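Local atomic coordinates of oligopeptide-binding protein oppA (Lactococcus lactis, PDB entry 3DRF), a protein that captures oligopeptides outside the cell and hands them to the OppABCDF ABC transporter complex for uptake. Residues A[119-122]-A[123-126]; A[135-138]-A[139-142]. All blocks are in the same frame, centred on the assembly; numbering follows the deposited sequence. Where two conformers were deposited one is given.

Contact 1: A[119-122]-A[123-126]; sequences YEFT and YETI
With CG anti to the backbone N in Y119 (chi1 -178°) and anti to the carbonyl carbon in Y123 (chi1 -72°), the two phenol rings, one helical turn apart, meet edge to face. The rim of Y123 stands over Y119, the planes 84° apart, and CE1 of Y123 comes within 3.5 Å of CZ of Y119. The same approach brings the hydroxyls together: OH of Y123 donates to OH of Y119 at 2.7 Å. Backbone atoms of L191 continue this pair, its O bonding to OH of Y119 and its N to OH of Y123.

Also one turn apart on helix 116-127, E120, bent at its second torsion, meets the extended E124 with the carboxylate planes nearly perpendicular. The OE2 atoms of E120 and E124 are 2.5 Å apart, and K117 forms a salt bridge to each acid. OE1 of E124 also lies in plane at the rim of the F121 ring, 3.6 Å from CD2 of F121. One face of that ring receives CG2 of T125 in a CH-pi contact, offset toward the rim. The other branch of T125, OG1, reaches back to the O of T122 at 2.7 Å, a carbonyl that accepts a further, weak bond from N of I126.

So short a gap between two acids implies that one of them probably holds a proton, and K117 would offset the remaining negative charge, which may be what lets two glutamates sit so close in this largely buried setting.

Contact 2: A[135-138]-A[139-142]; sequences RWTD and SLAN
W136 and L140 form the apolar part of the packed side of this turn. The indole, its CG anti to the backbone N (chi1 -174°), swings its six-membered ring over to L140, where CB of L140 makes an off-centre CH-pi contact and lies 3.7 Å from CZ3 of W136. CD1 of L140 continues along the indole toward CE3, while CG of L140 meets CG2 of T137 at 4.0 Å, the two side chains crossing at about a right angle. H150 stacks on the indole, adding a second aromatic group to this buried cluster.

T137 fixes the turn from its other branch. OG1 of T137 takes the N-H of S139 at 3.2 Å in an almost straight bond (173°), and D483 binds both this hydroxyl and that of S139. With an alanine here, the S139 amide would probably lose its side-chain acceptor, D483 a hydroxyl partner, and a gap would open beside L140.

The side of D138 and A141 is looser and partly exposed. CB of A141 rests 3.5 Å from the O of D138, whereas OD2 of D138 bonds to the backbone N of A488. At the start of the segment R135 turns to the bound peptide, NH1 bonding to its backbone and to the O of S54.

T137 opens an ST turn through OG1 and, through its O, a beta turn closed by N of L140 at 3.3 Å; the bond from N of A141 to O of D138, 3.2 Å, closes the next, just after the peptide-binding R135.

Overall arrangement
Going from the N terminus, contact 1 falls within helix 116-127 and contact 2 in the connection that follows, before helix 146-150. Both are local, so each closes no more than a turn; they lie in series and neither nest nor cross. Their centres are about 13 Å apart, yet they touch: I126, near the end of the helix, packs its CG2 on the backbone of R135 and on the side chain of L140. L146 of helix 146-150 joins them again, touching Y123 of contact 1 and W136 and L140 of contact 2. Side chains of contact 1 also meet strands 160-161 and 170-174, whereas contact 2 reaches the 483-488 region and the bound peptide.

Contact 1: A[119-122]-A[123-126]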
loop_
_atom_site.group_PDB
_atom_site.type_symbol
_atom_site.label_atom_id
_atom_site.label_comp_id
_atom_site.label_asym_id
_atom_site.label_seq_id
_atom_site.Cartn_x
_atom_site.Cartn_y
_atom_site.Cartn_z
ATOM N N TYR A 119 4.614 -0.826 21.991
ATOM C CA TYR A 119 5.274 -1.339 20.761
ATOM C C TYR A 119 4.945 -2.826 20.460
ATOM O O TYR A 119 4.601 -3.166 19.387
ATOM C CB TYR A 119 6.790 -1.094 20.896
ATOM C CG TYR A 119 7.514 -1.567 19.642
ATOM C CD1 TYR A 119 7.292 -0.968 18.376
ATOM C CD2 TYR A 119 8.362 -2.650 19.707
ATOM C CE1 TYR A 119 7.951 -1.442 17.227
ATOM C CE2 TYR A 119 9.026 -3.129 18.571
ATOM C CZ TYR A 119 8.797 -2.530 17.339
ATOM O OH TYR A 119 9.457 -3.007 16.207
ATOM N N GLU A 120 5.082 -3.665 21.477
ATOM C CA GLU A 120 4.678 -5.072 21.351
ATOM C C GLU A 120 3.187 -5.179 20.987
ATOM O O GLU A 120 2.802 -6.026 20.216
ATOM C CB GLU A 120 5.000 -5.815 22.694
ATOM C CG GLU A 120 4.587 -7.303 22.644
ATOM C CD GLU A 120 3.102 -7.582 22.990
ATOM O OE1 GLU A 120 2.410 -6.722 23.464
ATOM O OE2 GLU A 120 2.739 -8.742 22.754
ATOM N N PHE A 121 2.364 -4.282 21.535
ATOM C CA PHE A 121 0.905 -4.394 21.273
ATOM C C PHE A 121 0.546 -4.211 19.773
ATOM O O PHE A 121 -0.325 -4.876 19.308
ATOM C CB PHE A 121 0.101 -3.419 22.187
ATOM C CG PHE A 121 -1.391 -3.653 22.130
ATOM C CD1 PHE A 121 -2.244 -2.610 21.854
ATOM C CD2 PHE A 121 -1.919 -4.913 22.338
ATOM C CE1 PHE A 121 -3.598 -2.807 21.807
ATOM C CE2 PHE A 121 -3.335 -5.127 22.294
ATOM C CZ PHE A 121 -4.133 -4.060 22.003
ATOM N N THR A 122 1.301 -3.364 19.058
ATOM C CA THR A 122 1.166 -3.267 17.572
ATOM C C THR A 122 1.214 -4.704 16.934
ATOM O O THR A 122 0.427 -5.044 16.097
ATOM C CB THR A 122 2.334 -2.467 17.036
ATOM O OG1 THR A 122 2.190 -1.103 17.553
ATOM C CG2 THR A 122 2.312 -2.458 15.488
ATOM N N TYR A 123 2.161 -5.528 17.388
ATOM C CA TYR A 123 2.317 -6.892 16.816
ATOM C C TYR A 123 1.060 -7.733 17.082
ATOM O O TYR A 123 0.674 -8.451 16.244
ATOM C CB TYR A 123 3.530 -7.596 17.400
ATOM C CG TYR A 123 4.869 -7.014 16.876
ATOM C CD1 TYR A 123 5.444 -5.880 17.471
ATOM C CD2 TYR A 123 5.514 -7.543 15.755
ATOM C CE1 TYR A 123 6.657 -5.336 17.020
ATOM C CE2 TYR A 123 6.748 -6.988 15.281
ATOM C CZ TYR A 123 7.313 -5.926 15.944
ATOM O OH TYR A 123 8.497 -5.411 15.450
ATOM N N GLU A 124 0.465 -7.593 18.260
ATOM C CA GLU A 124 -0.736 -8.333 18.575
ATOM C C GLU A 124 -1.887 -7.880 17.695
ATOM O O GLU A 124 -2.670 -8.656 17.291
ATOM C CB GLU A 124 -1.139 -8.149 20.060
ATOM C CG GLU A 124 -0.039 -8.718 21.073
ATOM C CD GLU A 124 -0.487 -8.735 22.503
ATOM O OE1 GLU A 124 -1.625 -8.470 22.705
ATOM O OE2 GLU A 124 0.345 -8.958 23.368
ATOM N N THR A 125 -1.962 -6.582 17.396
ATOM C CA THR A 125 -3.081 -6.107 16.549
ATOM C C THR A 125 -3.088 -6.743 15.158
ATOM O O THR A 125 -4.111 -6.865 14.594
ATOM C CB THR A 125 -3.185 -4.574 16.433
ATOM O OG1 THR A 125 -2.079 -4.046 15.651
ATOM C CG2 THR A 125 -3.265 -3.890 17.800
ATOM N N ILE A 126 -1.901 -7.083 14.645
ATOM C CA ILE A 126 -1.813 -7.804 13.361
ATOM C C ILE A 126 -1.883 -9.344 13.511
ATOM O O ILE A 126 -2.537 -9.999 12.753
ATOM C CB ILE A 126 -0.490 -7.400 12.624
ATOM C CG1 ILE A 126 -0.577 -5.880 12.273
ATOM C CG2 ILE A 126 -0.331 -8.271 11.386
ATOM C CD1 ILE A 126 0.759 -5.354 11.605
#

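Contact 2: A[135-138]-A[139-142]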
loop_
_atom_site.group_PDB
_atom_site.type_symbol
_atom_site.label_atom_id
_atom_site.label_comp_id
_atom_site.label_asym_id
_atom_site.label_seq_id
_atom_site.Cartn_x
_atom_site.Cartn_y
_atom_site.Cartn_z
ATOM N N ARG A 135 -3.096 -7.737 7.555
ATOM C CA ARG A 135 -1.659 -7.493 7.352
ATOM C C ARG A 135 -0.696 -8.626 7.814
ATOM O O ARG A 135 0.484 -8.445 7.862
ATOM C CB ARG A 135 -1.248 -6.143 7.955
ATOM C CG ARG A 135 -1.859 -4.926 7.241
ATOM C CD ARG A 135 -1.245 -3.636 7.853
ATOM N NE ARG A 135 -1.661 -2.437 7.098
ATOM C CZ ARG A 135 -1.083 -2.026 5.997
ATOM N NH1 ARG A 135 -1.498 -0.929 5.404
ATOM N NH2 ARG A 135 -0.089 -2.694 5.484
ATOM N N TRP A 136 -1.231 -9.823 8.054
ATOM C CA TRP A 136 -0.348 -10.975 8.267
ATOM C C TRP A 136 0.459 -11.223 6.950
ATOM O O TRP A 136 -0.007 -10.989 5.857
ATOM C CB TRP A 136 -1.162 -12.245 8.717
ATOM C CG TRP A 136 -0.197 -13.402 9.068
ATOM C CD1 TRP A 136 0.016 -14.481 8.318
ATOM C CD2 TRP A 136 0.741 -13.490 10.187
ATOM N NE1 TRP A 136 0.987 -15.289 8.899
ATOM C CE2 TRP A 136 1.472 -14.671 10.019
ATOM C CE3 TRP A 136 1.033 -12.661 11.288
ATOM C CZ2 TRP A 136 2.453 -15.080 10.927
ATOM C CZ3 TRP A 136 1.995 -13.054 12.167
ATOM C CH2 TRP A 136 2.681 -14.247 12.008
ATOM N N THR A 137 1.678 -11.717 7.126
ATOM C CA THR A 137 2.610 -11.868 6.012
ATOM C C THR A 137 3.718 -12.813 6.486
ATOM O O THR A 137 3.955 -12.929 7.627
ATOM C CB THR A 137 3.194 -10.491 5.606
ATOM O OG1 THR A 137 4.330 -10.765 4.772
ATOM C CG2 THR A 137 3.612 -9.601 6.860
ATOM N N ASP A 138 4.371 -13.499 5.564
ATOM C CA ASP A 138 5.490 -14.353 5.967
ATOM C C ASP A 138 6.687 -13.574 6.532
ATOM O O ASP A 138 7.548 -14.159 7.169
ATOM C CB ASP A 138 5.924 -15.259 4.816
ATOM C CG ASP A 138 4.947 -16.386 4.588
ATOM O OD1 ASP A 138 4.799 -17.184 5.530
ATOM O OD2 ASP A 138 4.338 -16.465 3.496
ATOM N N SER A 139 6.732 -12.256 6.337
ATOM C CA SER A 139 7.844 -11.483 6.971
ATOM C C SER A 139 7.795 -11.623 8.499
ATOM O O SER A 139 8.806 -11.695 9.141
ATOM C CB SER A 139 7.717 -10.001 6.637
ATOM O OG SER A 139 7.728 -9.758 5.209
ATOM N N LEU A 140 6.597 -11.651 9.066
ATOM C CA LEU A 140 6.424 -11.706 10.545
ATOM C C LEU A 140 6.751 -13.080 11.153
ATOM O O LEU A 140 7.017 -13.179 12.287
ATOM C CB LEU A 140 4.999 -11.257 10.917
ATOM C CG LEU A 140 4.782 -9.729 10.660
ATOM C CD1 LEU A 140 3.325 -9.405 10.972
ATOM C CD2 LEU A 140 5.708 -8.835 11.529
ATOM N N ALA A 141 6.768 -14.128 10.308
ATOM C CA ALA A 141 7.177 -15.493 10.740
ATOM C C ALA A 141 8.654 -15.609 11.164
ATOM O O ALA A 141 9.055 -16.496 11.804
ATOM C CB ALA A 141 6.847 -16.501 9.638
ATOM N N ASN A 142 9.427 -14.603 10.758
ATOM C CA ASN A 142 10.858 -14.506 11.088
ATOM C C ASN A 142 11.170 -13.958 12.483
ATOM O O ASN A 142 12.284 -13.992 12.881
ATOM C CB ASN A 142 11.605 -13.738 9.952
ATOM C CG ASN A 142 13.116 -13.513 10.235
ATOM O OD1 ASN A 142 13.869 -14.428 10.276
ATOM N ND2 ASN A 142 13.488 -12.276 10.401
#